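Local coordinates for protein iodotyrosine deiodinase (PDB 6TYK) that removes halogen from iodinated and other halogenated tyrosines with the aid of an FMN cofactor, working as a homodimer of the nitroreductase family, at residues 22-25 and 26-30; 49-53 and 54-58; 119-122 and 123-127. One frame throughout, in Å; residues are numbered along the deposited sequence.

Interaction 1: residues 22-25 and 26-30; sequences PPLE and DLIYS
I28 lies one helical turn beyond L24 and E25 and shows how a single beta-branched side chain can serve both. Its CB sits 3.7 Å from the carbonyl O of L24. From there CG1, anti to the carbonyl carbon (chi1 -64°), passes 3.4 Å from L24 O and comes within 3.8 Å of L24 CG, the two side chains crossing at a slant. The other branch, CG2, turns to E25, whose chain bends at chi2 and lays its carboxylate against this methyl, OE2 being 3.9 Å from I28 CG2. The tip, CD1, goes on to I50 of the neighbouring strand. Along the backbone, the bond from I28 N to L24 O is nearly straight, at 174°; Y29 N also bonds to E25 O, but less straight and with the donor tilted out of the carbonyl plane. D26 N donates to P23 O at 3.1 Å from above the carbonyl plane, a three-residue bond of the first turn, and D26 OD2 settles against the P23 ring, 3.1 Å from its CD. L24 packs on Y183 and I28 on V181, both of the second subunit. The i to i+4 bonds of I28 and Y29 mark the alpha helix that follows a diproline segment, here the N-terminal part of helix 24-35 in the nitroreductase fold.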
ATOM      1  N   PRO A  22      21.567   7.595 -10.500  1.00 16.24           N
ATOM      2  CA  PRO A  22      20.512   7.839 -11.483  1.00 16.89           C
ATOM      3  C   PRO A  22      20.156   9.314 -11.504  1.00 16.12           C
ATOM      4  O   PRO A  22      20.281   9.994 -10.480  1.00 15.98           O
ATOM      5  CB  PRO A  22      19.327   7.038 -10.930  1.00 17.56           C
ATOM      6  CG  PRO A  22      19.921   6.031 -10.000  1.00 18.15           C
ATOM      7  CD  PRO A  22      21.119   6.710  -9.412  1.00 17.99           C
ATOM      8  N   PRO A  23      19.716   9.820 -12.662  1.00 18.67           N
ATOM      9  CA  PRO A  23      19.251  11.211 -12.702  1.00 18.83           C
ATOM     10  C   PRO A  23      18.120  11.401 -11.706  1.00 17.80           C
ATOM     11  O   PRO A  23      17.303  10.496 -11.508  1.00 16.84           O
ATOM     12  CB  PRO A  23      18.714  11.364 -14.124  1.00 19.99           C
ATOM     13  CG  PRO A  23      19.404  10.303 -14.919  1.00 22.99           C
ATOM     14  CD  PRO A  23      19.622   9.155 -13.970  1.00 21.29           C
ATOM     15  N   LEU A  24      18.085  12.566 -11.075  1.00 17.79           N
ATOM     16  CA  LEU A  24      17.045  12.881 -10.113  1.00 18.68           C
ATOM     17  C   LEU A  24      15.654  12.662 -10.695  1.00 17.45           C
ATOM     18  O   LEU A  24      14.758  12.180 -10.005  1.00 17.09           O
ATOM     19  CB  LEU A  24      17.202  14.326  -9.637  1.00 18.91           C
ATOM     20  CG  LEU A  24      16.165  14.806  -8.626  1.00 20.92           C
ATOM     21  CD1 LEU A  24      16.212  13.940  -7.384  1.00 21.13           C
ATOM     22  CD2 LEU A  24      16.386  16.274  -8.278  1.00 21.15           C
ATOM     23  N   GLU A  25      15.474  12.998 -11.966  1.00 17.36           N
ATOM     24  CA  GLU A  25      14.147  12.889 -12.567  1.00 20.15           C
ATOM     25  C   GLU A  25      13.576  11.468 -12.550  1.00 18.65           C
ATOM     26  O   GLU A  25      12.365  11.295 -12.505  1.00 18.31           O
ATOM     27  CB  GLU A  25      14.120  13.463 -13.986  1.00 26.64           C
ATOM     28  CG  GLU A  25      12.708  13.661 -14.532  1.00 36.59           C
ATOM     29  CD  GLU A  25      11.791  14.387 -13.551  1.00 44.01           C
ATOM     30  OE1 GLU A  25      12.266  15.315 -12.858  1.00 46.51           O
ATOM     31  OE2 GLU A  25      10.595  14.022 -13.472  1.00 46.40           O
ATOM     32  N   ASP A  26      14.439  10.457 -12.579  1.00 18.19           N
ATOM     33  CA  ASP A  26      13.978   9.070 -12.514  1.00 20.84           C
ATOM     34  C   ASP A  26      13.342   8.771 -11.159  1.00 18.51           C
ATOM     35  O   ASP A  26      12.302   8.119 -11.069  1.00 17.94           O
ATOM     36  CB  ASP A  26      15.123   8.097 -12.794  1.00 25.85           C
ATOM     37  CG  ASP A  26      15.593   8.159 -14.227  1.00 32.81           C
ATOM     38  OD1 ASP A  26      14.763   8.450 -15.112  1.00 34.75           O
ATOM     39  OD2 ASP A  26      16.793   7.922 -14.467  1.00 37.92           O
ATOM     40  N   LEU A  27      13.969   9.265 -10.101  1.00 17.04           N
ATOM     41  CA  LEU A  27      13.401   9.121  -8.775  1.00 16.37           C
ATOM     42  C   LEU A  27      12.123   9.943  -8.643  1.00 14.75           C
ATOM     43  O   LEU A  27      11.097   9.456  -8.157  1.00 17.14           O
ATOM     44  CB  LEU A  27      14.418   9.557  -7.724  1.00 17.81           C
ATOM     45  CG  LEU A  27      13.936   9.517  -6.278  1.00 18.71           C
ATOM     46  CD1 LEU A  27      13.407   8.135  -5.914  1.00 21.57           C
ATOM     47  CD2 LEU A  27      15.060   9.940  -5.338  1.00 21.17           C
ATOM     48  N   ILE A  28      12.185  11.197  -9.080  1.00 15.19           N
ATOM     49  CA  ILE A  28      11.022  12.078  -9.020  1.00 15.93           C
ATOM     50  C   ILE A  28       9.830  11.513  -9.788  1.00 16.45           C
ATOM     51  O   ILE A  28       8.696  11.638  -9.338  1.00 15.44           O
ATOM     52  CB  ILE A  28      11.347  13.502  -9.519  1.00 16.74           C
ATOM     53  CG1 ILE A  28      12.387  14.157  -8.605  1.00 17.68           C
ATOM     54  CG2 ILE A  28      10.078  14.349  -9.585  1.00 18.84           C
ATOM     55  CD1 ILE A  28      11.936  14.303  -7.171  1.00 20.08           C
ATOM     56  N   TYR A  29      10.087  10.886 -10.936  1.00 15.96           N
ATOM     57  CA  TYR A  29       9.030  10.208 -11.689  1.00 16.22           C
ATOM     58  C   TYR A  29       8.245   9.255 -10.795  1.00 13.23           C
ATOM     59  O   TYR A  29       7.018   9.227 -10.818  1.00 13.59           O
ATOM     60  CB  TYR A  29       9.622   9.421 -12.865  1.00 17.86           C
ATOM     61  CG  TYR A  29       8.635   8.473 -13.510  1.00 16.18           C
ATOM     62  CD1 TYR A  29       7.715   8.932 -14.447  1.00 18.08           C
ATOM     63  CD2 TYR A  29       8.618   7.121 -13.184  1.00 17.51           C
ATOM     64  CE1 TYR A  29       6.810   8.079 -15.036  1.00 19.27           C
ATOM     65  CE2 TYR A  29       7.711   6.262 -13.766  1.00 17.90           C
ATOM     66  CZ  TYR A  29       6.813   6.747 -14.693  1.00 19.95           C
ATOM     67  OH  TYR A  29       5.906   5.902 -15.283  1.00 24.45           O
ATOM     68  N   SER A  30       8.958   8.468 -10.003  1.00 14.58           N
ATOM     69  CA  SER A  30       8.314   7.470  -9.154  0.71 14.00           C
ATOM     70  C   SER A  30       7.452   8.135  -8.092  1.00 12.03           C
ATOM     71  O   SER A  30       6.387   7.629  -7.736  1.00 12.92           O
ATOM     72  CB  SER A  30       9.341   6.510  -8.518  0.71 13.96           C
ATOM     73  OG  SER A  30       9.972   7.039  -7.351  0.71 15.72           O
TER

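Interaction 2: residues 49-53 and 54-58; sequences LIVED and EKLKG
V51 sets its CG1 methyl against the isobutyl end of L56, 3.7 Å from CD2, the two side chains meeting at about a right angle. The same methyl also lies near CG of K57, so the last residue of the strand touches the start of the next helix on two of its side chains. Between them D53 takes the N-cap position. With CG anti to the backbone N (chi1 178°), its carboxylate turns back over the helix end, and OD2 accepts from L56 N at 2.9 Å, met on the anti side and 16° out of the carboxylate plane. OD1 works through a water, which donates to it and accepts from K55 N. The backbone O of D53 meanwhile receives K57 N at 2.9 Å, nearly head-on. An alanine here lacks the carboxylate, and the amide of L56 would probably be left without its capping partner, while the water held by K55 N would lose its acceptor on OD1. K57 bends at chi3, and its NZ bonds to the carbonyls of A98 and K96 and makes a salt bridge to E54 OE2 at 3.0 Å; a second water, which also meets E52 O, is a further neighbour, so four partners share three protons. The backbone amides of E52 and D53 both donate to the side-chain OD1 of N184 of the second subunit. The turn thus joins helix 54-74 to strand 46-51, outermost in its own chain, which pairs antiparallel with strand 100-107 and parallel with a strand of the second subunit.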
ATOM      1  N   LEU A  49      11.510  12.381   1.787  1.00 12.14           N
ATOM      2  CA  LEU A  49      12.799  12.956   2.127  1.00 11.21           C
ATOM      3  C   LEU A  49      13.851  12.152   1.384  1.00 11.16           C
ATOM      4  O   LEU A  49      13.972  10.944   1.583  1.00 11.90           O
ATOM      5  CB  LEU A  49      13.046  12.878   3.633  1.00 12.35           C
ATOM      6  CG  LEU A  49      14.362  13.462   4.136  1.00 13.83           C
ATOM      7  CD1 LEU A  49      14.423  14.966   3.906  1.00 14.29           C
ATOM      8  CD2 LEU A  49      14.562  13.142   5.609  1.00 15.43           C
ATOM      9  N   ILE A  50      14.575  12.818   0.496  1.00 11.15           N
ATOM     10  CA  ILE A  50      15.598  12.172  -0.300  1.00 11.50           C
ATOM     11  C   ILE A  50      16.948  12.394   0.356  1.00 11.55           C
ATOM     12  O   ILE A  50      17.452  13.518   0.404  1.00 12.43           O
ATOM     13  CB  ILE A  50      15.614  12.731  -1.732  1.00 13.20           C
ATOM     14  CG1 ILE A  50      14.220  12.598  -2.363  1.00 15.42           C
ATOM     15  CG2 ILE A  50      16.694  12.041  -2.564  1.00 15.02           C
ATOM     16  CD1 ILE A  50      14.098  13.281  -3.694  1.00 18.02           C
ATOM     17  N   VAL A  51      17.511  11.322   0.902  1.00 12.05           N
ATOM     18  CA  VAL A  51      18.814  11.405   1.549  1.00 12.18           C
ATOM     19  C   VAL A  51      19.924  10.975   0.596  1.00 13.60           C
ATOM     20  O   VAL A  51      19.907   9.864   0.059  1.00 14.24           O
ATOM     21  CB  VAL A  51      18.853  10.558   2.830  1.00 13.09           C
ATOM     22  CG1 VAL A  51      20.219  10.663   3.496  1.00 13.22           C
ATOM     23  CG2 VAL A  51      17.738  10.989   3.783  1.00 14.23           C
ATOM     24  N   GLU A  52      20.885  11.863   0.380  1.00 13.30           N
ATOM     25  CA  GLU A  52      22.013  11.543  -0.486  1.00 14.31           C
ATOM     26  C   GLU A  52      23.358  11.817   0.162  1.00 14.96           C
ATOM     27  O   GLU A  52      24.360  11.272  -0.268  1.00 15.50           O
ATOM     28  CB  GLU A  52      21.935  12.342  -1.778  1.00 14.96           C
ATOM     29  CG  GLU A  52      20.769  11.957  -2.660  1.00 15.46           C
ATOM     30  CD  GLU A  52      20.603  12.922  -3.798  1.00 15.35           C
ATOM     31  OE1 GLU A  52      21.383  12.841  -4.772  1.00 17.58           O
ATOM     32  OE2 GLU A  52      19.704  13.779  -3.703  1.00 17.72           O
ATOM     33  N   ASP A  53      23.381  12.680   1.172  1.00 13.14           N
ATOM     34  CA  ASP A  53      24.635  13.093   1.791  1.00 15.26           C
ATOM     35  C   ASP A  53      25.346  11.885   2.388  1.00 15.37           C
ATOM     36  O   ASP A  53      24.745  11.122   3.142  1.00 14.72           O
ATOM     37  CB  ASP A  53      24.369  14.135   2.872  1.00 18.28           C
ATOM     38  CG  ASP A  53      25.629  14.562   3.582  1.00 21.11           C
ATOM     39  OD1 ASP A  53      26.358  15.421   3.041  1.00 25.67           O
ATOM     40  OD2 ASP A  53      25.896  14.040   4.684  1.00 22.38           O
ATOM     41  N   GLU A  54      26.619  11.708   2.048  1.00 16.05           N
ATOM     42  CA  GLU A  54      27.318  10.496   2.461  1.00 16.78           C
ATOM     43  C   GLU A  54      27.448  10.384   3.976  1.00 15.04           C
ATOM     44  O   GLU A  54      27.271   9.304   4.527  1.00 15.64           O
ATOM     45  CB  GLU A  54      28.688  10.350   1.781  1.00 22.14           C
ATOM     46  CG  GLU A  54      28.626   9.981   0.298  1.00 26.43           C
ATOM     47  CD  GLU A  54      27.896   8.667   0.010  1.00 29.77           C
ATOM     48  OE1 GLU A  54      27.895   7.747   0.861  1.00 28.63           O
ATOM     49  OE2 GLU A  54      27.318   8.555  -1.089  1.00 32.29           O
ATOM     50  N   LYS A  55      27.750  11.486   4.655  1.00 16.48           N
ATOM     51  CA  LYS A  55      27.855  11.449   6.108  1.00 16.27           C
ATOM     52  C   LYS A  55      26.516  11.066   6.738  1.00 16.05           C
ATOM     53  O   LYS A  55      26.455  10.268   7.664  1.00 16.44           O
ATOM     54  CB  LYS A  55      28.331  12.798   6.652  1.00 20.36           C
ATOM     55  CG  LYS A  55      28.241  12.912   8.161  1.00 29.11           C
ATOM     56  CD  LYS A  55      28.540  14.327   8.627  1.00 35.17           C
ATOM     57  CE  LYS A  55      28.488  14.432  10.140  1.00 40.42           C
ATOM     58  NZ  LYS A  55      29.516  13.572  10.791  1.00 43.38           N
ATOM     59  N   LEU A  56      25.435  11.646   6.235  1.00 16.47           N
ATOM     60  CA  LEU A  56      24.117  11.348   6.778  1.00 15.56           C
ATOM     61  C   LEU A  56      23.712   9.898   6.506  1.00 14.82           C
ATOM     62  O   LEU A  56      23.160   9.238   7.381  1.00 14.53           O
ATOM     63  CB  LEU A  56      23.078  12.318   6.224  1.00 15.77           C
ATOM     64  CG  LEU A  56      21.647  12.106   6.696  1.00 15.95           C
ATOM     65  CD1 LEU A  56      21.570  12.162   8.207  1.00 17.35           C
ATOM     66  CD2 LEU A  56      20.782  13.192   6.069  1.00 16.73           C
ATOM     67  N   LYS A  57      23.994   9.402   5.304  1.00 13.26           N
ATOM     68  CA  LYS A  57      23.714   8.001   5.005  1.00 13.51           C
ATOM     69  C   LYS A  57      24.467   7.115   5.972  1.00 14.66           C
ATOM     70  O   LYS A  57      23.941   6.115   6.435  1.00 13.96           O
ATOM     71  CB  LYS A  57      24.094   7.629   3.561  1.00 13.97           C
ATOM     72  CG  LYS A  57      23.213   8.290   2.511  1.00 17.04           C
ATOM     73  CD  LYS A  57      23.347   7.661   1.132  1.00 21.56           C
ATOM     74  CE  LYS A  57      24.753   7.239   0.818  1.00 22.75           C
ATOM     75  NZ  LYS A  57      24.897   6.869  -0.614  1.00 18.73           N
ATOM     76  N   GLY A  58      25.702   7.497   6.279  1.00 13.82           N
ATOM     77  CA  GLY A  58      26.510   6.726   7.201  1.00 14.69           C
ATOM     78  C   GLY A  58      25.907   6.700   8.591  1.00 14.38           C
ATOM     79  O   GLY A  58      25.891   5.655   9.250  1.00 15.73           O
TER
HETATM   80  O   HOH W   1      24.399   9.241  -2.228  1.00 17.68           O
HETATM   81  O   HOH W   2      28.938  14.026   3.544  1.00 34.18           O

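Interaction 3: residues 119-122 and 123-127; sequences LAVG and YLLLA
The backbone here is regular alpha helix, but its i to i+4 bonds vary in strength: L124 N to A120 O and L125 N to V121 O are each 2.9 Å long, whereas Y123 N to L119 O and L126 N to G122 O stretch to 3.3 Å and are weak. Two pairs of side chains run along it one turn apart. L119 and Y123 lie alongside each other and point the same way, CD2 of L119 meeting the CE1 corner of the tyrosine ring at 3.8 Å. The ring is brought there by a first torsion that puts CG anti to the carbonyl carbon (chi1 -82°). CB of Y123 rests 3.3 Å from A120 O. V121 and L125 form the second parallel pair, CG1 of V121 facing CG of L125 at 4.1 Å, with that same CG also 3.3 Å from V121 O. These turns belong to helix 113-130 of the nitroreductase fold, whose touching residues here are all buried and which runs along the dimer interface beside the flavin: the side chain of L119 is about 4 Å from the bound FMN at the nearest atoms, and both L119 and Y123 pack on A37 and P38, the latter part of the FMN site. Across the interface Y123 touches G122 of the second subunit, while L126 meets Y123 of that subunit and L125 its P38. L124 packs on S30 and L31 of helix 24-35 and on F48 of strand 46-51.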
ATOM      1  N   LEU A 119      -0.217   2.095   0.406  1.00  8.79           N
ATOM      2  CA  LEU A 119      -0.819   1.923  -0.910  1.00  9.53           C
ATOM      3  C   LEU A 119       0.018   2.672  -1.960  1.00  8.94           C
ATOM      4  O   LEU A 119       0.381   2.123  -3.004  1.00  9.74           O
ATOM      5  CB  LEU A 119      -2.242   2.449  -0.861  1.00  9.27           C
ATOM      6  CG  LEU A 119      -3.164   2.143  -2.028  1.00  9.38           C
ATOM      7  CD1 LEU A 119      -4.598   2.344  -1.581  1.00 10.54           C
ATOM      8  CD2 LEU A 119      -2.855   3.035  -3.203  1.00 11.45           C
ATOM      9  N   ALA A 120       0.345   3.931  -1.665  1.00  8.14           N
ATOM     10  CA  ALA A 120       1.168   4.745  -2.555  1.00 10.03           C
ATOM     11  C   ALA A 120       2.556   4.134  -2.746  1.00  8.81           C
ATOM     12  O   ALA A 120       3.129   4.235  -3.825  1.00  9.86           O
ATOM     13  CB  ALA A 120       1.283   6.163  -2.017  1.00  9.38           C
ATOM     14  N   VAL A 121       3.098   3.496  -1.710  1.00  8.70           N
ATOM     15  CA  VAL A 121       4.381   2.814  -1.848  1.00  9.46           C
ATOM     16  C   VAL A 121       4.301   1.692  -2.897  1.00  9.69           C
ATOM     17  O   VAL A 121       5.242   1.472  -3.660  1.00 10.19           O
ATOM     18  CB  VAL A 121       4.900   2.289  -0.496  1.00  9.98           C
ATOM     19  CG1 VAL A 121       6.084   1.332  -0.712  1.00 10.64           C
ATOM     20  CG2 VAL A 121       5.292   3.437   0.412  1.00 11.63           C
ATOM     21  N   GLY A 122       3.162   1.020  -2.970  1.00  9.76           N
ATOM     22  CA  GLY A 122       2.948   0.035  -4.021  1.00 10.36           C
ATOM     23  C   GLY A 122       3.076   0.649  -5.404  1.00  9.17           C
ATOM     24  O   GLY A 122       3.765   0.101  -6.260  1.00 10.02           O
ATOM     25  N   TYR A 123       2.433   1.802  -5.616  1.00  8.81           N
ATOM     26  CA  TYR A 123       2.587   2.528  -6.875  1.00  8.70           C
ATOM     27  C   TYR A 123       4.061   2.842  -7.106  1.00  9.77           C
ATOM     28  O   TYR A 123       4.594   2.658  -8.196  1.00  9.92           O
ATOM     29  CB  TYR A 123       1.842   3.859  -6.830  1.00  9.44           C
ATOM     30  CG  TYR A 123       0.353   3.838  -7.107  1.00  9.87           C
ATOM     31  CD1 TYR A 123      -0.468   2.818  -6.647  1.00 10.83           C
ATOM     32  CD2 TYR A 123      -0.232   4.888  -7.803  1.00  9.95           C
ATOM     33  CE1 TYR A 123      -1.830   2.834  -6.892  1.00  9.40           C
ATOM     34  CE2 TYR A 123      -1.595   4.921  -8.051  1.00 10.55           C
ATOM     35  CZ  TYR A 123      -2.386   3.889  -7.599  1.00  9.61           C
ATOM     36  OH  TYR A 123      -3.737   3.901  -7.839  1.00 10.29           O
ATOM     37  N   LEU A 124       4.699   3.361  -6.065  1.00  9.81           N
ATOM     38  CA  LEU A 124       6.079   3.825  -6.139  1.00 10.78           C
ATOM     39  C   LEU A 124       7.025   2.720  -6.596  1.00 10.16           C
ATOM     40  O   LEU A 124       7.868   2.926  -7.472  1.00 10.33           O
ATOM     41  CB  LEU A 124       6.496   4.368  -4.770  1.00 10.99           C
ATOM     42  CG  LEU A 124       7.638   5.372  -4.692  1.00 14.90           C
ATOM     43  CD1 LEU A 124       7.593   6.083  -3.343  1.00 18.46           C
ATOM     44  CD2 LEU A 124       8.968   4.686  -4.899  1.00 18.18           C
ATOM     45  N   LEU A 125       6.880   1.540  -6.014  1.00 10.19           N
ATOM     46  CA  LEU A 125       7.765   0.430  -6.364  1.00 10.31           C
ATOM     47  C   LEU A 125       7.603   0.002  -7.817  1.00  9.80           C
ATOM     48  O   LEU A 125       8.583  -0.334  -8.481  1.00 11.81           O
ATOM     49  CB  LEU A 125       7.527  -0.767  -5.452  1.00 10.79           C
ATOM     50  CG  LEU A 125       7.794  -0.525  -3.967  1.00 11.95           C
ATOM     51  CD1 LEU A 125       7.614  -1.832  -3.199  1.00 12.51           C
ATOM     52  CD2 LEU A 125       9.189   0.038  -3.742  1.00 15.28           C
ATOM     53  N   LEU A 126       6.367  -0.012  -8.306  1.00  9.81           N
ATOM     54  CA  LEU A 126       6.143  -0.324  -9.713  1.00 11.26           C
ATOM     55  C   LEU A 126       6.770   0.726 -10.625  1.00 10.38           C
ATOM     56  O   LEU A 126       7.344   0.394 -11.663  1.00 11.48           O
ATOM     57  CB  LEU A 126       4.650  -0.485  -9.998  1.00 10.71           C
ATOM     58  CG  LEU A 126       4.042  -1.729  -9.358  1.00 12.68           C
ATOM     59  CD1 LEU A 126       2.520  -1.683  -9.412  1.00 14.70           C
ATOM     60  CD2 LEU A 126       4.576  -2.977 -10.027  1.00 13.23           C
ATOM     61  N   ALA A 127       6.679   1.995 -10.232  1.00 10.63           N
ATOM     62  CA  ALA A 127       7.274   3.074 -11.019  1.00 10.58           C
ATOM     63  C   ALA A 127       8.794   2.961 -11.068  1.00 10.77           C
ATOM     64  O   ALA A 127       9.411   3.176 -12.116  1.00 12.80           O
ATOM     65  CB  ALA A 127       6.850   4.448 -10.479  1.00 10.35           C
TER

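From the N terminus the three contacts follow one another in series, none enclosing or crossing another, and each spans only a helical turn or a strand-to-helix bend, so none closes a long loop. Interaction 1 opens helix 24-35, and the chain then passes to strand 46-51, where interaction 2 begins; L27 CD2 and I50 CG2 touch at 3.8 Å, laying that helix against strand 46-51. Much later, interaction 3 meets the same helix at S30, A127 CB lying 3.6 Å from S30 CA. Interactions 2 and 3 do not touch, their centres about 22 Å apart; helix 24-35 touches both, and L124 and A120 also pack directly on strand 46-51. All three also reach the second subunit.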